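Local coordinates for conserved hypothetical protein (Sulfolobus solfataricus, PDB 2FNA), which is of uncharacterised biological role but, as an archaeal AAA+ ATPase seen with bound ADP and magnesium, probably binds and hydrolyses ATP, at residues Ile59-Arg64 and Gln82-Lys87; Val139-Asp144 and Ile171-Ser176. All blocks are in the same frame, centred on the assembly; numbering follows the deposited sequence.

Following the chain from the N terminus, interaction 1 comes first: after strand 58-62 the chain leaves the sheet, and helix 74-91 brings it back along the edge of that strand, with 17 residues between the two segments. Only after this loop is closed does the chain reach interaction 2, where helix 158-167 carries it from strand 139-144 to its parallel neighbour 171-177. The two loops therefore lie in series, neither nesting nor crossing. They are joined through one parallel sheet, because strand 58-62 is hydrogen-bonded to strand 139-144: Leu61 N lies 2.8 Å from Val142 O. Near the nucleotide, Tyr60 OH and Asp144 OD2, 2.6 Å apart, join the two contacts again, this time through side chains.

Interaction 1 (Ile59-Arg64 and Gln82-Lys87); sequences IYLDLR and QKEINK
Glu84 sets its CG anti to its own carbonyl carbon (chi1 -81°) and then bends at the next bond, bringing its carboxylate against the backbone of Tyr60. The strand it meets, 58-62, is the outermost on one side of the parallel sheet in this P-loop ATPase domain, and helix 74-91 runs back along it in a nearly antiparallel sense. Ile59 and Leu61 spend their backbone bonds on strand 139-144, so Tyr60 N faces the other way, where Glu84 OE1 takes it at 2.8 Å. The N-H points almost straight at the oxygen (166°), yet it arrives from above the carboxylate plane, 41° out of it. The other oxygen, Glu84 OE2, uses its syn lone pair for Lys87 NZ, one turn further along the helix, in a salt bridge of 2.8 Å. Held at both oxygens, the buried carboxylate is probably restrained from turning, and the charge of Lys87 would be expected to favour the ionised form of the glutamate. Tyr60 sends its ring elsewhere, against helix 43-54, with its hydroxyl bonded to Asp144. Beside this grip the contact is mostly apolar: Leu61 CD2 lies 4.0 Å from Glu84 CG, while Ile59 CD1 comes against the helix backbone, 3.4 Å from Glu84 O. That same methyl also touches the side chain of Ile85, with CD1 of Ile59 4.2 Å from CG1 of Ile85.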
loop_
_atom_site.group_PDB
_atom_site.type_symbol
_atom_site.label_atom_id
_atom_site.label_comp_id
_atom_site.label_asym_id
_atom_site.label_seq_id
_atom_site.Cartn_x
_atom_site.Cartn_y
_atom_site.Cartn_z
ATOM N N ILE A 59 -11.513 12.344 2.457
ATOM C CA ILE A 59 -11.175 11.737 3.728
ATOM C C ILE A 59 -9.995 10.816 3.414
ATOM O O ILE A 59 -10.089 9.995 2.520
ATOM C CB ILE A 59 -12.373 10.874 4.230
ATOM C CG1 ILE A 59 -13.498 11.768 4.769
ATOM C CG2 ILE A 59 -11.925 9.814 5.252
ATOM C CD1 ILE A 59 -13.166 12.512 6.027
ATOM N N TYR A 60 -8.883 10.966 4.117
ATOM C CA TYR A 60 -7.713 10.145 3.848
ATOM C C TYR A 60 -7.379 9.249 5.019
ATOM O O TYR A 60 -6.849 9.722 6.010
ATOM C CB TYR A 60 -6.517 11.040 3.543
ATOM C CG TYR A 60 -5.412 10.350 2.815
ATOM C CD1 TYR A 60 -4.662 9.335 3.428
ATOM C CD2 TYR A 60 -5.116 10.689 1.496
ATOM C CE1 TYR A 60 -3.648 8.701 2.738
ATOM C CE2 TYR A 60 -4.096 10.074 0.816
ATOM C CZ TYR A 60 -3.377 9.077 1.435
ATOM O OH TYR A 60 -2.357 8.457 0.761
ATOM N N LEU A 61 -7.674 7.956 4.911
ATOM C CA LEU A 61 -7.303 7.004 5.967
ATOM C C LEU A 61 -5.964 6.328 5.664
ATOM O O LEU A 61 -5.866 5.479 4.774
ATOM C CB LEU A 61 -8.395 5.957 6.186
ATOM C CG LEU A 61 -9.770 6.476 6.633
ATOM C CD1 LEU A 61 -10.687 5.316 7.038
ATOM C CD2 LEU A 61 -9.631 7.429 7.807
ATOM N N ASP A 62 -4.939 6.743 6.413
ATOM C CA ASP A 62 -3.594 6.199 6.317
ATOM C C ASP A 62 -3.455 4.985 7.262
ATOM O O ASP A 62 -3.246 5.120 8.462
ATOM C CB ASP A 62 -2.596 7.301 6.632
ATOM C CG ASP A 62 -1.182 6.893 6.373
ATOM O OD1 ASP A 62 -0.958 5.966 5.577
ATOM O OD2 ASP A 62 -0.284 7.510 6.977
ATOM N N LEU A 63 -3.653 3.796 6.721
ATOM C CA LEU A 63 -3.866 2.594 7.538
ATOM C C LEU A 63 -2.560 1.903 7.808
ATOM O O LEU A 63 -2.499 0.960 8.574
ATOM C CB LEU A 63 -4.877 1.670 6.855
ATOM C CG LEU A 63 -6.250 2.326 6.645
ATOM C CD1 LEU A 63 -7.139 1.573 5.641
ATOM C CD2 LEU A 63 -6.957 2.519 8.000
ATOM N N ARG A 64 -1.501 2.379 7.152
ATOM C CA ARG A 64 -0.142 1.945 7.430
ATOM C C ARG A 64 0.192 2.107 8.898
ATOM O O ARG A 64 1.022 1.384 9.414
ATOM C CB ARG A 64 0.890 2.786 6.653
ATOM C CG ARG A 64 1.588 2.090 5.495
ATOM C CD ARG A 64 3.139 2.298 5.508
ATOM N NE ARG A 64 3.563 3.629 5.977
ATOM N N GLN A 82 -12.636 9.992 12.883
ATOM C CA GLN A 82 -13.015 11.225 13.571
ATOM C C GLN A 82 -12.084 12.370 13.202
ATOM O O GLN A 82 -12.546 13.451 12.849
ATOM C CB GLN A 82 -13.004 10.966 15.074
ATOM C CG GLN A 82 -13.465 12.073 15.978
ATOM C CD GLN A 82 -13.384 11.611 17.420
ATOM O OE1 GLN A 82 -14.198 10.798 17.877
ATOM N NE2 GLN A 82 -12.370 12.084 18.127
ATOM N N LYS A 83 -10.782 12.109 13.235
ATOM C CA LYS A 83 -9.778 13.097 12.842
ATOM C C LYS A 83 -9.993 13.578 11.410
ATOM O O LYS A 83 -9.978 14.772 11.151
ATOM C CB LYS A 83 -8.370 12.518 12.965
ATOM C CG LYS A 83 -7.872 12.333 14.387
ATOM C CD LYS A 83 -6.631 11.442 14.411
ATOM N N GLU A 84 -10.203 12.652 10.481
ATOM C CA GLU A 84 -10.388 13.026 9.088
ATOM C C GLU A 84 -11.664 13.818 8.859
ATOM O O GLU A 84 -11.672 14.767 8.075
ATOM C CB GLU A 84 -10.348 11.786 8.172
ATOM C CG GLU A 84 -8.929 11.334 7.841
ATOM C CD GLU A 84 -8.072 12.441 7.236
ATOM O OE1 GLU A 84 -8.351 12.922 6.085
ATOM O OE2 GLU A 84 -7.113 12.830 7.934
ATOM N N ILE A 85 -12.739 13.425 9.533
ATOM C CA ILE A 85 -14.031 14.093 9.393
ATOM C C ILE A 85 -13.881 15.550 9.831
ATOM O O ILE A 85 -14.406 16.457 9.177
ATOM C CB ILE A 85 -15.146 13.351 10.177
ATOM C CG1 ILE A 85 -15.513 12.061 9.444
ATOM C CG2 ILE A 85 -16.414 14.202 10.325
ATOM C CD1 ILE A 85 -16.222 11.056 10.295
ATOM N N ASN A 86 -13.124 15.776 10.898
ATOM C CA ASN A 86 -12.908 17.130 11.406
ATOM C C ASN A 86 -12.185 18.047 10.390
ATOM O O ASN A 86 -12.442 19.260 10.337
ATOM C CB ASN A 86 -12.162 17.084 12.752
ATOM C CG ASN A 86 -13.075 16.709 13.923
ATOM O OD1 ASN A 86 -14.284 16.940 13.885
ATOM N ND2 ASN A 86 -12.484 16.143 14.977
ATOM N N LYS A 87 -11.304 17.459 9.579
ATOM C CA LYS A 87 -10.689 18.163 8.457
ATOM C C LYS A 87 -11.720 18.459 7.345
ATOM O O LYS A 87 -11.689 19.530 6.704
ATOM C CB LYS A 87 -9.542 17.337 7.878
ATOM C CG LYS A 87 -8.451 16.930 8.862
ATOM C CD LYS A 87 -7.383 16.139 8.133
ATOM C CE LYS A 87 -6.327 15.591 9.067
ATOM N NZ LYS A 87 -5.243 14.905 8.294
#

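Interaction 2 (Val139-Asp144 and Ile171-Ser176); sequences VIIVLD and IKFIMS
Strands 139-144 and 171-177 are the two strands of a beta-alpha-beta crossover, linked by helix 158-167 and lying as parallel neighbours in the middle of the ATPase sheet. Four hydrophobic residues followed by Asp144 and Glu145 are consistent with a Walker B motif. Five backbone bonds sew the pair together, with Lys172, Ile174 and Ser176 as the partners on the second strand: Ile174, for one, gives its N to Ile141 O and takes Leu143 N on its O, each at 2.8 Å. On the face turned to helix 124-133, the side chain of Ile141 runs alongside the Phe173 ring, with CB of Ile141 3.7 Å from CD1 of Phe173. CG1 of Ile141 also borders the ring and reaches CG2 of Ile171 at 4.0 Å. With an alanine at Ile141, the branches beyond CB are gone, and a gap would probably open between the Phe173 ring and Ile171 CG2. Further along, CD1 of Leu143 meets CE of Met175 (selenomethionine here) at 3.8 Å. On the reverse face, Ile140 CG2 packs on Ile174 CD1 at 3.6 Å. At the strand ends, with CG anti to the backbone N (chi1 -166°), the Asp144 carboxylate is carried to where OD1 meets Ser176 OG, modelled at 2.5 Å, a doubtfully short length. The Ser176 hydroxyl also meets Glu145 N. Bonded through OD2 to Ser44 and Tyr60, with Ser176 OG beside OD1, the carboxylate is likely to keep a set orientation about 4 Å from the bound magnesium.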
loop_
_atom_site.group_PDB
_atom_site.type_symbol
_atom_site.label_atom_id
_atom_site.label_comp_id
_atom_site.label_asym_id
_atom_site.label_seq_id
_atom_site.Cartn_x
_atom_site.Cartn_y
_atom_site.Cartn_z
ATOM N N VAL A 139 -17.028 13.186 -3.352
ATOM C CA VAL A 139 -16.181 13.158 -2.155
ATOM C C VAL A 139 -15.398 11.867 -2.259
ATOM O O VAL A 139 -15.971 10.825 -2.536
ATOM C CB VAL A 139 -17.004 13.123 -0.865
ATOM C CG1 VAL A 139 -16.098 13.046 0.348
ATOM C CG2 VAL A 139 -17.970 14.337 -0.797
ATOM N N ILE A 140 -14.098 11.962 -2.040
ATOM C CA ILE A 140 -13.200 10.851 -2.207
ATOM C C ILE A 140 -12.899 10.290 -0.843
ATOM O O ILE A 140 -12.581 11.033 0.102
ATOM C CB ILE A 140 -11.923 11.289 -2.915
ATOM C CG1 ILE A 140 -12.292 11.911 -4.266
ATOM C CG2 ILE A 140 -10.939 10.117 -3.034
ATOM C CD1 ILE A 140 -11.162 12.552 -4.970
ATOM N N ILE A 141 -13.018 8.976 -0.739
ATOM C CA ILE A 141 -12.696 8.265 0.471
ATOM C C ILE A 141 -11.489 7.402 0.156
ATOM O O ILE A 141 -11.569 6.471 -0.662
ATOM C CB ILE A 141 -13.817 7.356 0.969
ATOM C CG1 ILE A 141 -15.158 8.082 1.009
ATOM C CG2 ILE A 141 -13.441 6.796 2.340
ATOM C CD1 ILE A 141 -15.379 8.967 2.182
ATOM N N VAL A 142 -10.371 7.742 0.788
ATOM C CA VAL A 142 -9.125 7.047 0.572
ATOM C C VAL A 142 -8.882 6.104 1.708
ATOM O O VAL A 142 -8.857 6.512 2.889
ATOM C CB VAL A 142 -7.932 8.035 0.458
ATOM C CG1 VAL A 142 -6.651 7.312 0.212
ATOM C CG2 VAL A 142 -8.188 9.052 -0.639
ATOM N N LEU A 143 -8.673 4.846 1.333
ATOM C CA LEU A 143 -8.261 3.808 2.246
ATOM C C LEU A 143 -6.912 3.360 1.770
ATOM O O LEU A 143 -6.807 2.482 0.925
ATOM C CB LEU A 143 -9.259 2.653 2.214
ATOM C CG LEU A 143 -10.725 3.006 2.504
ATOM C CD1 LEU A 143 -11.580 1.786 2.432
ATOM C CD2 LEU A 143 -10.877 3.653 3.845
ATOM N N ASP A 144 -5.877 4.005 2.291
ATOM C CA ASP A 144 -4.530 3.757 1.839
ATOM C C ASP A 144 -3.961 2.599 2.662
ATOM O O ASP A 144 -3.733 2.716 3.863
ATOM C CB ASP A 144 -3.706 5.035 1.960
ATOM C CG ASP A 144 -2.364 4.984 1.209
ATOM O OD1 ASP A 144 -2.042 3.973 0.550
ATOM O OD2 ASP A 144 -1.611 5.997 1.305
ATOM N N ILE A 171 -19.970 9.402 -3.986
ATOM C CA ILE A 171 -18.930 8.831 -3.115
ATOM C C ILE A 171 -18.034 7.983 -4.003
ATOM O O ILE A 171 -18.518 7.066 -4.683
ATOM C CB ILE A 171 -19.511 7.978 -1.926
ATOM C CG1 ILE A 171 -20.345 8.817 -0.945
ATOM C CG2 ILE A 171 -18.400 7.242 -1.163
ATOM C CD1 ILE A 171 -19.589 9.780 -0.103
ATOM N N LYS A 172 -16.747 8.350 -4.046
ATOM C CA LYS A 172 -15.737 7.672 -4.847
ATOM C C LYS A 172 -14.602 7.185 -3.962
ATOM O O LYS A 172 -13.918 7.991 -3.338
ATOM C CB LYS A 172 -15.176 8.625 -5.893
ATOM C CG LYS A 172 -16.191 9.281 -6.773
ATOM C CD LYS A 172 -16.910 8.276 -7.637
ATOM C CE LYS A 172 -17.986 8.916 -8.528
ATOM N NZ LYS A 172 -18.825 7.790 -8.966
ATOM N N PHE A 173 -14.410 5.866 -3.887
ATOM C CA PHE A 173 -13.366 5.289 -3.065
ATOM C C PHE A 173 -12.092 5.098 -3.841
ATOM O O PHE A 173 -12.099 4.678 -5.030
ATOM C CB PHE A 173 -13.764 3.902 -2.558
ATOM C CG PHE A 173 -14.896 3.909 -1.589
ATOM C CD1 PHE A 173 -14.645 4.006 -0.221
ATOM C CD2 PHE A 173 -16.202 3.786 -2.022
ATOM C CE1 PHE A 173 -15.685 4.036 0.685
ATOM C CE2 PHE A 173 -17.247 3.782 -1.116
ATOM C CZ PHE A 173 -16.981 3.908 0.238
ATOM N N ILE A 174 -10.979 5.328 -3.151
ATOM C CA ILE A 174 -9.696 4.925 -3.659
ATOM C C ILE A 174 -9.075 4.010 -2.618
ATOM O O ILE A 174 -8.844 4.423 -1.477
ATOM C CB ILE A 174 -8.764 6.146 -3.978
ATOM C CG1 ILE A 174 -9.374 7.017 -5.066
ATOM C CG2 ILE A 174 -7.377 5.674 -4.417
ATOM C CD1 ILE A 174 -8.666 8.346 -5.209
HETATM N N MSE A 175 -8.805 2.771 -3.017
HETATM C CA MSE A 175 -8.249 1.780 -2.092
HETATM C C MSE A 175 -6.951 1.259 -2.647
HETATM O O MSE A 175 -6.924 0.675 -3.742
HETATM C CB MSE A 175 -9.219 0.597 -1.899
HETATM C CG MSE A 175 -10.632 1.042 -1.581
HETATM SE SE MSE A 175 -11.891 -0.358 -1.077
HETATM C CE MSE A 175 -13.345 0.795 -0.835
ATOM N N SER A 176 -5.889 1.395 -1.870
ATOM C CA SER A 176 -4.589 0.938 -2.310
ATOM C C SER A 176 -4.163 -0.281 -1.516
ATOM O O SER A 176 -4.633 -0.494 -0.400
ATOM C CB SER A 176 -3.544 2.040 -2.131
ATOM O OG SER A 176 -3.252 2.222 -0.761
#